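Local coordinates for ralf, proline/betaine transporter (Legionella pneumophila, PDB 4D7Q), which probably promotes guanine-nucleotide exchange through its Legionella Sec7 domain, fused here to the capping domain of Rickettsia prowazekii RalF in an engineered chimera, at residues N45-I48 with A49-F52; Q54-N58 with L59-A63; T164-G167 with L168-L172; T221-Q224 with L225-L229. The protein carries 2 engineered substitutions. All coordinates share one frame; numbering follows the deposited sequence.

Contact 1: residues N45-I48 with A49-F52; sequences NEEI and AEFF
E46 O accepts the amide hydrogen of E50 N at 2.9 Å, an alpha-helical i to i+4 bond with an N-H...O angle of 160°. The E50 side chain runs back past the same oxygen: with CG beside the backbone N (chi1 -72°) and the chain extended beyond it, E50 CD comes within 3.3 Å of E46 O. Its carboxylate ends up near that of E47, OE1 of E50 lying 4.1 Å from OE2 of E47 with the two planes almost perpendicular. These like charges would be expected to repel unless eased by their surroundings, and E47 OE1 has a weak hydrogen bond to H7. The apolar flank differs. There I48 and F52 point the same way, and I48 CG2 touches the outer part of the ring at F52 CE2 (3.6 Å). I48 O accepts from F52 N at 3.0 Å and also lies over one face of that ring, toward its rim. Within the Legionella Sec7 domain, this turn of helix 44-54 is wedged between other helices: I48 and F52 reach I30 on helix 26-40 as well as V78 and F82 on helix 73-84, while F51 packs on I18 and I19 of helix 15-24.

Contact 2: residues Q54-N58 with L59-A63; sequences QQRKN and LDLEA
R56 is stretched out from CG to NE, with CG opposite its own backbone N (chi1 -170°), and L61 holds CG beside its N (chi1 -65°); in these conformations the leucine's two methyls meet the arginine at roughly a right angle. L61 CD1 sits over the centre of one guanidinium face, 3.8 Å from R56 CZ, while L61 CD2 meets the aliphatic part at R56 CG (3.8 Å) and lies 3.4 Å from R56 O. R56 NE donates to the carbonyl of T103, and R56 NH2 makes a weak bond to that of K102. Further in, buried L59 packs on Q55, the first residue beyond the helical part of 44-54, its CG 3.4 Å from Q55 O and its CD1 3.9 Å from Q55 CB. D60 then acts as N-cap of helix 61-68; its OD1 accepts weak bonds from E62 N at 3.2 Å and from A63 N at 3.3 Å. The whole turn joins helix 44-54 to helix 61-68 in the Sec7 domain. Helix 15-24 packs against it, with L59 resting on F22 and N23 and the N23 amide bonded to N58 O and D60 N, and R56 reaches across to the end of helix 93-102.

Contact 3: residues T164-G167 with L168-L172; sequences TVYG and LKRNL. Engineered in segment 164-167: Y166 (natural residue Asp).
The aliphatic part of R170 lies alongside the ring of Y166, over one face; this tyrosine is an engineered residue that replaces the natural aspartate. R170 CG stands 3.9 Å from the ring centroid, 22° off the normal, in a CH-pi contact displaced toward the hydroxyl end of that face. R170 CD continues outward to 3.5 Å from Y166 OH, and the two side chains point the same way, with the guanidinium plane tilted only 21° from that of the ring. Bends in the arginine at chi2 and chi3 fold its chain along the tyrosine. Beneath the pair, R170 N donates to Y166 O at 3.0 Å, an i to i+4 bond of the helix that carries both side chains. The same pattern joins N171 N to G167 O at 2.8 Å and L168 N to T164 O at 2.9 Å. T164 is also the N-cap of helix 165-171, a short helix of the Legionella Sec7 domain: its OG1 accepts from G167 N at 3.0 Å and closes the first turn. On another flank, K169 extends from CG onward past V165 O, its CG 3.6 Å from that oxygen, and its ammonium group forms a salt bridge with E187 of helix 183-195. V165 touches the same glutamate. The buried flank belongs to L168, which packs on L189 and Y190 of helix 183-195 and on Q144 of helix 135-152, and L172 follows it inward onto L140, L141 and L186.

Contact 4: residues T221-Q224 with L225-L229; sequences TFKQ and LNQFL
F222, N226 and their neighbours form two successive turns of alpha-helix 220-230, in the capping domain that comes from Rickettsia RalF. Backbone bonds of i to i+4 type join the turns. The shortest runs from N226 N to F222 O, 2.8 Å with an N-H...O angle of 169°, while F228 N to Q224 O is longer at 3.2 Å. Apolar and partly apolar contacts come next. N226 CB lies obliquely to the F222 ring, 4.3 Å from F222 CE2. K223 and Q227 lie alongside each other, with Q227 NE2 3.9 Å from K223 CG. L225 turns instead to the sheet, where it packs on V282 of strand 277-283. The polar ends of two side chains on the helix bond beyond it: T221 OG1 to the carbonyl of S325, and N226 OD1 to K284 NZ, so the buried asparagine oxygen is satisfied. Water supplies the last kind of link. One molecule donates both to Q224 O and to Q227 OE1, each at 3.0 Å, giving Q224 O a second donor besides F228 N. Its oxygen stands 3.6 Å above one face of the F228 ring, offset toward the rim.

Overall arrangement
Contacts 1, 2 and 3 belong to the Sec7 domain and contact 4 to the capping domain, on the other side of the chain's centre from the first two. Contacts 1 and 2 follow closely in the chain and touch: F51 CZ meets L59 CD2 at 3.5 Å, so the linker between helices 44-54 and 61-68 shares a core with the helix before it. Contact 4 is buried, contact 1 partly so, while contacts 2 and 3 lie at the surface and each lays an arginine against a leucine or an engineered tyrosine. Contacts 1, 3 and 4 share i to i+4 backbone bonds, whereas the halves of contact 2 meet mainly through side-chain packing; side-chain N-caps, weak in contact 2, mark the helix starts in contacts 2 and 3.

Contact 1: residues N45-I48 with A49-F52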
loop_
_atom_site.group_PDB
_atom_site.type_symbol
_atom_site.label_atom_id
_atom_site.label_comp_id
_atom_site.label_asym_id
_atom_site.label_seq_id
_atom_site.Cartn_x
_atom_site.Cartn_y
_atom_site.Cartn_z
ATOM N N ASN A 45 -4.470 18.752 -9.416
ATOM C CA ASN A 45 -3.753 17.471 -9.345
ATOM C C ASN A 45 -2.244 17.608 -9.548
ATOM O O ASN A 45 -1.471 17.017 -8.788
ATOM C CB ASN A 45 -4.351 16.451 -10.284
ATOM C CG ASN A 45 -5.769 16.146 -9.939
ATOM O OD1 ASN A 45 -6.215 16.321 -8.790
ATOM N ND2 ASN A 45 -6.518 15.759 -10.945
ATOM N N GLU A 46 -1.849 18.444 -10.523
ATOM C CA GLU A 46 -0.453 18.750 -10.831
ATOM C C GLU A 46 0.219 19.493 -9.681
ATOM O O GLU A 46 1.372 19.195 -9.373
ATOM C CB GLU A 46 -0.322 19.523 -12.157
ATOM C CG GLU A 46 -0.796 18.717 -13.367
ATOM C CD GLU A 46 -2.288 18.756 -13.667
ATOM O OE1 GLU A 46 -3.048 19.397 -12.902
ATOM O OE2 GLU A 46 -2.698 18.144 -14.677
ATOM N N GLU A 47 -0.514 20.409 -9.007
ATOM C CA GLU A 47 0.028 21.155 -7.868
ATOM C C GLU A 47 0.316 20.256 -6.683
ATOM O O GLU A 47 1.380 20.378 -6.079
ATOM C CB GLU A 47 -0.887 22.316 -7.451
ATOM C CG GLU A 47 -1.002 23.424 -8.490
ATOM C CD GLU A 47 0.281 24.118 -8.907
ATOM O OE1 GLU A 47 1.155 24.358 -8.043
ATOM O OE2 GLU A 47 0.416 24.413 -10.114
ATOM N N ILE A 48 -0.623 19.349 -6.342
ATOM C CA ILE A 48 -0.444 18.405 -5.222
ATOM C C ILE A 48 0.774 17.523 -5.518
ATOM O O ILE A 48 1.657 17.384 -4.657
ATOM C CB ILE A 48 -1.717 17.566 -4.987
ATOM C CG1 ILE A 48 -2.928 18.465 -4.629
ATOM C CG2 ILE A 48 -1.464 16.496 -3.914
ATOM C CD1 ILE A 48 -4.350 17.781 -4.718
ATOM N N ALA A 49 0.837 16.982 -6.759
ATOM C CA ALA A 49 1.946 16.137 -7.217
ATOM C C ALA A 49 3.291 16.857 -7.117
ATOM O O ALA A 49 4.244 16.291 -6.573
ATOM C CB ALA A 49 1.701 15.671 -8.652
ATOM N N GLU A 50 3.368 18.103 -7.626
ATOM C CA GLU A 50 4.608 18.886 -7.589
ATOM C C GLU A 50 4.990 19.289 -6.174
ATOM O O GLU A 50 6.179 19.357 -5.867
ATOM C CB GLU A 50 4.539 20.111 -8.493
ATOM C CG GLU A 50 4.587 19.772 -9.972
ATOM C CD GLU A 50 3.891 20.786 -10.856
ATOM O OE1 GLU A 50 3.629 21.913 -10.375
ATOM O OE2 GLU A 50 3.591 20.446 -12.023
ATOM N N PHE A 51 3.990 19.529 -5.307
ATOM C CA PHE A 51 4.209 19.846 -3.889
ATOM C C PHE A 51 4.922 18.667 -3.224
ATOM O O PHE A 51 5.917 18.876 -2.540
ATOM C CB PHE A 51 2.867 20.142 -3.182
ATOM C CG PHE A 51 2.962 20.285 -1.680
ATOM C CD1 PHE A 51 3.538 21.414 -1.107
ATOM C CD2 PHE A 51 2.475 19.289 -0.837
ATOM C CE1 PHE A 51 3.649 21.536 0.278
ATOM C CE2 PHE A 51 2.543 19.436 0.557
ATOM C CZ PHE A 51 3.153 20.548 1.101
ATOM N N PHE A 52 4.446 17.419 -3.474
ATOM C CA PHE A 52 5.061 16.203 -2.916
ATOM C C PHE A 52 6.518 16.034 -3.360
ATOM O O PHE A 52 7.364 15.733 -2.526
ATOM C CB PHE A 52 4.243 14.957 -3.279
ATOM C CG PHE A 52 2.864 14.832 -2.663
ATOM C CD1 PHE A 52 2.556 15.469 -1.460
ATOM C CD2 PHE A 52 1.891 14.035 -3.254
ATOM C CE1 PHE A 52 1.304 15.289 -0.855
ATOM C CE2 PHE A 52 0.647 13.846 -2.641
ATOM C CZ PHE A 52 0.358 14.484 -1.454
#

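Contact 2: residues Q54-N58 with L59-A63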
loop_
_atom_site.group_PDB
_atom_site.type_symbol
_atom_site.label_atom_id
_atom_site.label_comp_id
_atom_site.label_asym_id
_atom_site.label_seq_id
_atom_site.Cartn_x
_atom_site.Cartn_y
_atom_site.Cartn_z
ATOM N N GLN A 54 8.652 18.501 -4.768
ATOM C CA GLN A 54 9.419 19.668 -4.352
ATOM C C GLN A 54 9.632 19.814 -2.863
ATOM O O GLN A 54 10.708 20.241 -2.448
ATOM C CB GLN A 54 8.866 20.945 -4.982
ATOM C CG GLN A 54 9.135 20.980 -6.489
ATOM C CD GLN A 54 8.263 21.941 -7.248
ATOM O OE1 GLN A 54 8.121 23.118 -6.892
ATOM N NE2 GLN A 54 7.721 21.470 -8.362
ATOM N N GLN A 55 8.626 19.465 -2.054
ATOM C CA GLN A 55 8.747 19.592 -0.597
ATOM C C GLN A 55 9.045 18.291 0.128
ATOM O O GLN A 55 8.902 18.250 1.351
ATOM C CB GLN A 55 7.481 20.274 -0.001
ATOM C CG GLN A 55 7.192 21.655 -0.577
ATOM C CD GLN A 55 8.281 22.679 -0.335
ATOM O OE1 GLN A 55 9.125 22.569 0.567
ATOM N NE2 GLN A 55 8.284 23.701 -1.147
ATOM N N ARG A 56 9.476 17.230 -0.600
ATOM C CA ARG A 56 9.789 15.908 -0.032
ATOM C C ARG A 56 10.565 15.976 1.308
ATOM O O ARG A 56 10.219 15.267 2.245
ATOM C CB ARG A 56 10.557 15.047 -1.058
ATOM C CG ARG A 56 10.698 13.584 -0.640
ATOM C CD ARG A 56 11.534 12.789 -1.612
ATOM N NE ARG A 56 11.785 11.427 -1.136
ATOM C CZ ARG A 56 12.792 11.071 -0.338
ATOM N NH1 ARG A 56 13.646 11.981 0.114
ATOM N NH2 ARG A 56 12.954 9.799 0.011
ATOM N N LYS A 57 11.592 16.842 1.393
ATOM C CA LYS A 57 12.439 17.027 2.589
ATOM C C LYS A 57 11.650 17.450 3.815
ATOM O O LYS A 57 12.063 17.162 4.935
ATOM C CB LYS A 57 13.493 18.131 2.335
ATOM C CG LYS A 57 14.505 17.808 1.245
ATOM C CD LYS A 57 15.433 18.988 0.911
ATOM C CE LYS A 57 16.490 19.253 1.956
ATOM N NZ LYS A 57 17.268 18.031 2.290
ATOM N N ASN A 58 10.542 18.160 3.605
ATOM C CA ASN A 58 9.777 18.798 4.677
ATOM C C ASN A 58 8.526 18.097 5.158
ATOM O O ASN A 58 7.946 18.492 6.171
ATOM C CB ASN A 58 9.442 20.222 4.234
ATOM C CG ASN A 58 10.675 21.054 3.920
ATOM O OD1 ASN A 58 10.731 21.766 2.912
ATOM N ND2 ASN A 58 11.725 20.920 4.723
ATOM N N LEU A 59 8.117 17.055 4.446
ATOM C CA LEU A 59 6.856 16.390 4.707
ATOM C C LEU A 59 6.926 15.052 5.394
ATOM O O LEU A 59 7.951 14.392 5.386
ATOM C CB LEU A 59 6.104 16.264 3.373
ATOM C CG LEU A 59 5.798 17.588 2.634
ATOM C CD1 LEU A 59 5.311 17.313 1.221
ATOM C CD2 LEU A 59 4.775 18.428 3.398
ATOM N N ASP A 60 5.809 14.649 5.980
ATOM C CA ASP A 60 5.608 13.330 6.543
ATOM C C ASP A 60 5.409 12.467 5.271
ATOM O O ASP A 60 4.380 12.562 4.589
ATOM C CB ASP A 60 4.349 13.332 7.449
ATOM C CG ASP A 60 3.838 11.982 7.896
ATOM O OD1 ASP A 60 4.442 10.954 7.512
ATOM O OD2 ASP A 60 2.845 11.946 8.635
ATOM N N LEU A 61 6.457 11.709 4.914
ATOM C CA LEU A 61 6.526 10.860 3.728
ATOM C C LEU A 61 5.648 9.632 3.807
ATOM O O LEU A 61 5.231 9.087 2.788
ATOM C CB LEU A 61 7.981 10.505 3.396
ATOM C CG LEU A 61 8.867 11.692 2.996
ATOM C CD1 LEU A 61 10.196 11.204 2.440
ATOM C CD2 LEU A 61 8.161 12.588 1.957
ATOM N N GLU A 62 5.337 9.211 5.015
ATOM C CA GLU A 62 4.429 8.110 5.203
ATOM C C GLU A 62 3.053 8.564 4.691
ATOM O O GLU A 62 2.394 7.797 3.983
ATOM C CB GLU A 62 4.353 7.745 6.673
ATOM C CG GLU A 62 5.704 7.449 7.299
ATOM C CD GLU A 62 5.651 6.489 8.467
ATOM O OE1 GLU A 62 4.580 6.382 9.103
ATOM O OE2 GLU A 62 6.682 5.837 8.741
ATOM N N ALA A 63 2.649 9.815 5.020
ATOM C CA ALA A 63 1.365 10.428 4.627
ATOM C C ALA A 63 1.335 10.750 3.149
ATOM O O ALA A 63 0.293 10.581 2.498
ATOM C CB ALA A 63 1.121 11.684 5.446
#

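Contact 3: residues T164-G167 with L168-L172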
loop_
_atom_site.group_PDB
_atom_site.type_symbol
_atom_site.label_atom_id
_atom_site.label_comp_id
_atom_site.label_asym_id
_atom_site.label_seq_id
_atom_site.Cartn_x
_atom_site.Cartn_y
_atom_site.Cartn_z
ATOM N N THR A 164 19.841 -17.846 -9.496
ATOM C CA THR A 164 20.923 -17.527 -10.408
ATOM C C THR A 164 20.376 -16.870 -11.657
ATOM O O THR A 164 19.207 -16.769 -11.813
ATOM C CB THR A 164 21.629 -18.812 -10.859
ATOM O OG1 THR A 164 20.697 -19.685 -11.470
ATOM C CG2 THR A 164 22.241 -19.516 -9.701
ATOM N N VAL A 165 21.249 -16.446 -12.543
ATOM C CA VAL A 165 20.809 -15.859 -13.787
ATOM C C VAL A 165 20.017 -16.872 -14.628
ATOM O O VAL A 165 18.988 -16.528 -15.143
ATOM C CB VAL A 165 21.919 -15.152 -14.570
ATOM C CG1 VAL A 165 22.994 -16.106 -14.994
ATOM C CG2 VAL A 165 21.366 -14.391 -15.749
ATOM N N TYR A 166 20.487 -18.114 -14.702
ATOM C CA TYR A 166 19.764 -19.187 -15.384
ATOM C C TYR A 166 18.406 -19.405 -14.738
ATOM O O TYR A 166 17.427 -19.626 -15.445
ATOM C CB TYR A 166 20.549 -20.523 -15.378
ATOM C CG TYR A 166 19.813 -21.610 -16.142
ATOM C CD1 TYR A 166 19.492 -21.449 -17.490
ATOM C CD2 TYR A 166 19.370 -22.764 -15.501
ATOM C CE1 TYR A 166 18.792 -22.429 -18.191
ATOM C CE2 TYR A 166 18.686 -23.764 -16.199
ATOM C CZ TYR A 166 18.399 -23.588 -17.547
ATOM O OH TYR A 166 17.700 -24.533 -18.258
ATOM N N GLY A 167 18.374 -19.386 -13.398
ATOM C CA GLY A 167 17.169 -19.596 -12.611
ATOM C C GLY A 167 16.163 -18.511 -12.899
ATOM O O GLY A 167 14.967 -18.786 -13.018
ATOM N N LEU A 168 16.660 -17.275 -13.080
ATOM C CA LEU A 168 15.806 -16.123 -13.375
ATOM C C LEU A 168 15.148 -16.257 -14.741
ATOM O O LEU A 168 13.949 -16.004 -14.848
ATOM C CB LEU A 168 16.568 -14.787 -13.244
ATOM C CG LEU A 168 15.716 -13.511 -13.494
ATOM C CD1 LEU A 168 14.592 -13.346 -12.441
ATOM C CD2 LEU A 168 16.578 -12.269 -13.641
ATOM N N LYS A 169 15.915 -16.720 -15.753
ATOM C CA LYS A 169 15.411 -16.952 -17.119
ATOM C C LYS A 169 14.334 -18.035 -17.112
ATOM O O LYS A 169 13.276 -17.850 -17.710
ATOM C CB LYS A 169 16.565 -17.346 -18.059
ATOM C CG LYS A 169 17.502 -16.174 -18.401
ATOM C CD LYS A 169 18.837 -16.712 -18.865
ATOM C CE LYS A 169 19.682 -15.660 -19.523
ATOM N NZ LYS A 169 20.957 -16.248 -20.012
ATOM N N ARG A 170 14.576 -19.138 -16.389
ATOM C CA ARG A 170 13.590 -20.234 -16.265
ATOM C C ARG A 170 12.350 -19.706 -15.540
ATOM O O ARG A 170 11.237 -19.979 -15.939
ATOM C CB ARG A 170 14.188 -21.421 -15.460
ATOM C CG ARG A 170 15.246 -22.232 -16.193
ATOM C CD ARG A 170 14.682 -23.116 -17.276
ATOM N NE ARG A 170 13.929 -24.263 -16.755
ATOM C CZ ARG A 170 13.442 -25.235 -17.518
ATOM N NH1 ARG A 170 13.617 -25.206 -18.832
ATOM N NH2 ARG A 170 12.767 -26.236 -16.975
ATOM N N ASN A 171 12.555 -18.875 -14.514
ATOM C CA ASN A 171 11.470 -18.298 -13.718
ATOM C C ASN A 171 10.518 -17.367 -14.473
ATOM O O ASN A 171 9.350 -17.257 -14.087
ATOM C CB ASN A 171 12.054 -17.581 -12.490
ATOM C CG ASN A 171 10.988 -17.241 -11.486
ATOM O OD1 ASN A 171 10.523 -18.087 -10.713
ATOM N ND2 ASN A 171 10.497 -16.036 -11.585
ATOM N N LEU A 172 11.014 -16.659 -15.496
ATOM C CA LEU A 172 10.246 -15.678 -16.262
ATOM C C LEU A 172 9.698 -16.184 -17.612
ATOM O O LEU A 172 9.097 -15.408 -18.349
ATOM C CB LEU A 172 11.038 -14.357 -16.413
ATOM C CG LEU A 172 11.217 -13.560 -15.116
ATOM C CD1 LEU A 172 12.294 -12.506 -15.263
ATOM C CD2 LEU A 172 9.885 -12.985 -14.612
#

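Contact 4: residues T221-Q224 with L225-L229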
loop_
_atom_site.group_PDB
_atom_site.type_symbol
_atom_site.label_atom_id
_atom_site.label_comp_id
_atom_site.label_asym_id
_atom_site.label_seq_id
_atom_site.Cartn_x
_atom_site.Cartn_y
_atom_site.Cartn_z
ATOM N N THR A 221 -10.406 -15.158 18.112
ATOM C CA THR A 221 -11.132 -14.436 17.059
ATOM C C THR A 221 -10.453 -14.656 15.695
ATOM O O THR A 221 -11.137 -14.898 14.694
ATOM C CB THR A 221 -11.290 -12.948 17.404
ATOM O OG1 THR A 221 -11.692 -12.835 18.767
ATOM C CG2 THR A 221 -12.319 -12.247 16.505
ATOM N N PHE A 222 -9.114 -14.575 15.658
ATOM C CA PHE A 222 -8.387 -14.818 14.418
ATOM C C PHE A 222 -8.493 -16.291 14.013
ATOM O O PHE A 222 -8.661 -16.570 12.820
ATOM C CB PHE A 222 -6.929 -14.372 14.510
ATOM C CG PHE A 222 -6.203 -14.422 13.185
ATOM C CD1 PHE A 222 -6.439 -13.460 12.207
ATOM C CD2 PHE A 222 -5.264 -15.414 12.926
ATOM C CE1 PHE A 222 -5.748 -13.494 10.994
ATOM C CE2 PHE A 222 -4.570 -15.444 11.710
ATOM C CZ PHE A 222 -4.818 -14.490 10.752
ATOM N N LYS A 223 -8.435 -17.230 15.003
ATOM C CA LYS A 223 -8.585 -18.675 14.759
ATOM C C LYS A 223 -9.882 -18.942 13.977
ATOM O O LYS A 223 -9.860 -19.629 12.959
ATOM C CB LYS A 223 -8.608 -19.465 16.081
ATOM C CG LYS A 223 -8.779 -20.979 15.878
ATOM C CD LYS A 223 -9.428 -21.671 17.069
ATOM C CE LYS A 223 -8.425 -22.194 18.067
ATOM N NZ LYS A 223 -9.090 -22.745 19.276
ATOM N N GLN A 224 -10.995 -18.363 14.453
ATOM C CA GLN A 224 -12.318 -18.510 13.856
ATOM C C GLN A 224 -12.393 -17.860 12.474
ATOM O O GLN A 224 -12.831 -18.510 11.522
ATOM C CB GLN A 224 -13.391 -17.968 14.805
ATOM C CG GLN A 224 -13.570 -18.839 16.042
ATOM C CD GLN A 224 -14.619 -18.284 16.952
ATOM O OE1 GLN A 224 -14.356 -17.423 17.795
ATOM N NE2 GLN A 224 -15.843 -18.740 16.776
ATOM N N LEU A 225 -11.907 -16.612 12.349
ATOM C CA LEU A 225 -11.884 -15.898 11.077
ATOM C C LEU A 225 -11.101 -16.676 10.031
ATOM O O LEU A 225 -11.621 -16.924 8.945
ATOM C CB LEU A 225 -11.329 -14.468 11.254
ATOM C CG LEU A 225 -11.143 -13.626 9.986
ATOM C CD1 LEU A 225 -12.471 -13.403 9.246
ATOM C CD2 LEU A 225 -10.479 -12.313 10.312
ATOM N N ASN A 226 -9.887 -17.118 10.390
ATOM C CA ASN A 226 -9.011 -17.893 9.522
ATOM C C ASN A 226 -9.653 -19.229 9.077
ATOM O O ASN A 226 -9.490 -19.606 7.917
ATOM C CB ASN A 226 -7.642 -18.096 10.177
ATOM C CG ASN A 226 -6.703 -18.918 9.338
ATOM O OD1 ASN A 226 -6.366 -18.554 8.206
ATOM N ND2 ASN A 226 -6.303 -20.073 9.852
ATOM N N GLN A 227 -10.391 -19.925 9.992
ATOM C CA GLN A 227 -11.107 -21.175 9.687
ATOM C C GLN A 227 -12.123 -20.956 8.551
ATOM O O GLN A 227 -12.214 -21.802 7.664
ATOM C CB GLN A 227 -11.817 -21.729 10.926
ATOM C CG GLN A 227 -10.904 -22.534 11.841
ATOM C CD GLN A 227 -11.528 -22.913 13.167
ATOM O OE1 GLN A 227 -12.638 -22.487 13.524
ATOM N NE2 GLN A 227 -10.812 -23.727 13.936
ATOM N N PHE A 228 -12.863 -19.817 8.560
ATOM C CA PHE A 228 -13.817 -19.506 7.486
ATOM C C PHE A 228 -13.087 -19.331 6.171
ATOM O O PHE A 228 -13.535 -19.847 5.150
ATOM C CB PHE A 228 -14.644 -18.246 7.789
ATOM C CG PHE A 228 -15.574 -18.343 8.972
ATOM C CD1 PHE A 228 -16.542 -19.342 9.039
ATOM C CD2 PHE A 228 -15.532 -17.392 9.987
ATOM C CE1 PHE A 228 -17.394 -19.432 10.136
ATOM C CE2 PHE A 228 -16.382 -17.484 11.083
ATOM C CZ PHE A 228 -17.313 -18.495 11.149
ATOM N N LEU A 229 -11.955 -18.612 6.203
ATOM C CA LEU A 229 -11.120 -18.365 5.027
ATOM C C LEU A 229 -10.542 -19.662 4.464
ATOM O O LEU A 229 -10.715 -19.928 3.279
ATOM C CB LEU A 229 -10.008 -17.340 5.338
ATOM C CG LEU A 229 -10.461 -15.915 5.729
ATOM C CD1 LEU A 229 -9.286 -14.970 5.778
ATOM C CD2 LEU A 229 -11.516 -15.375 4.781
HETATM O O HOH W 1 -14.698 -20.630 12.437
#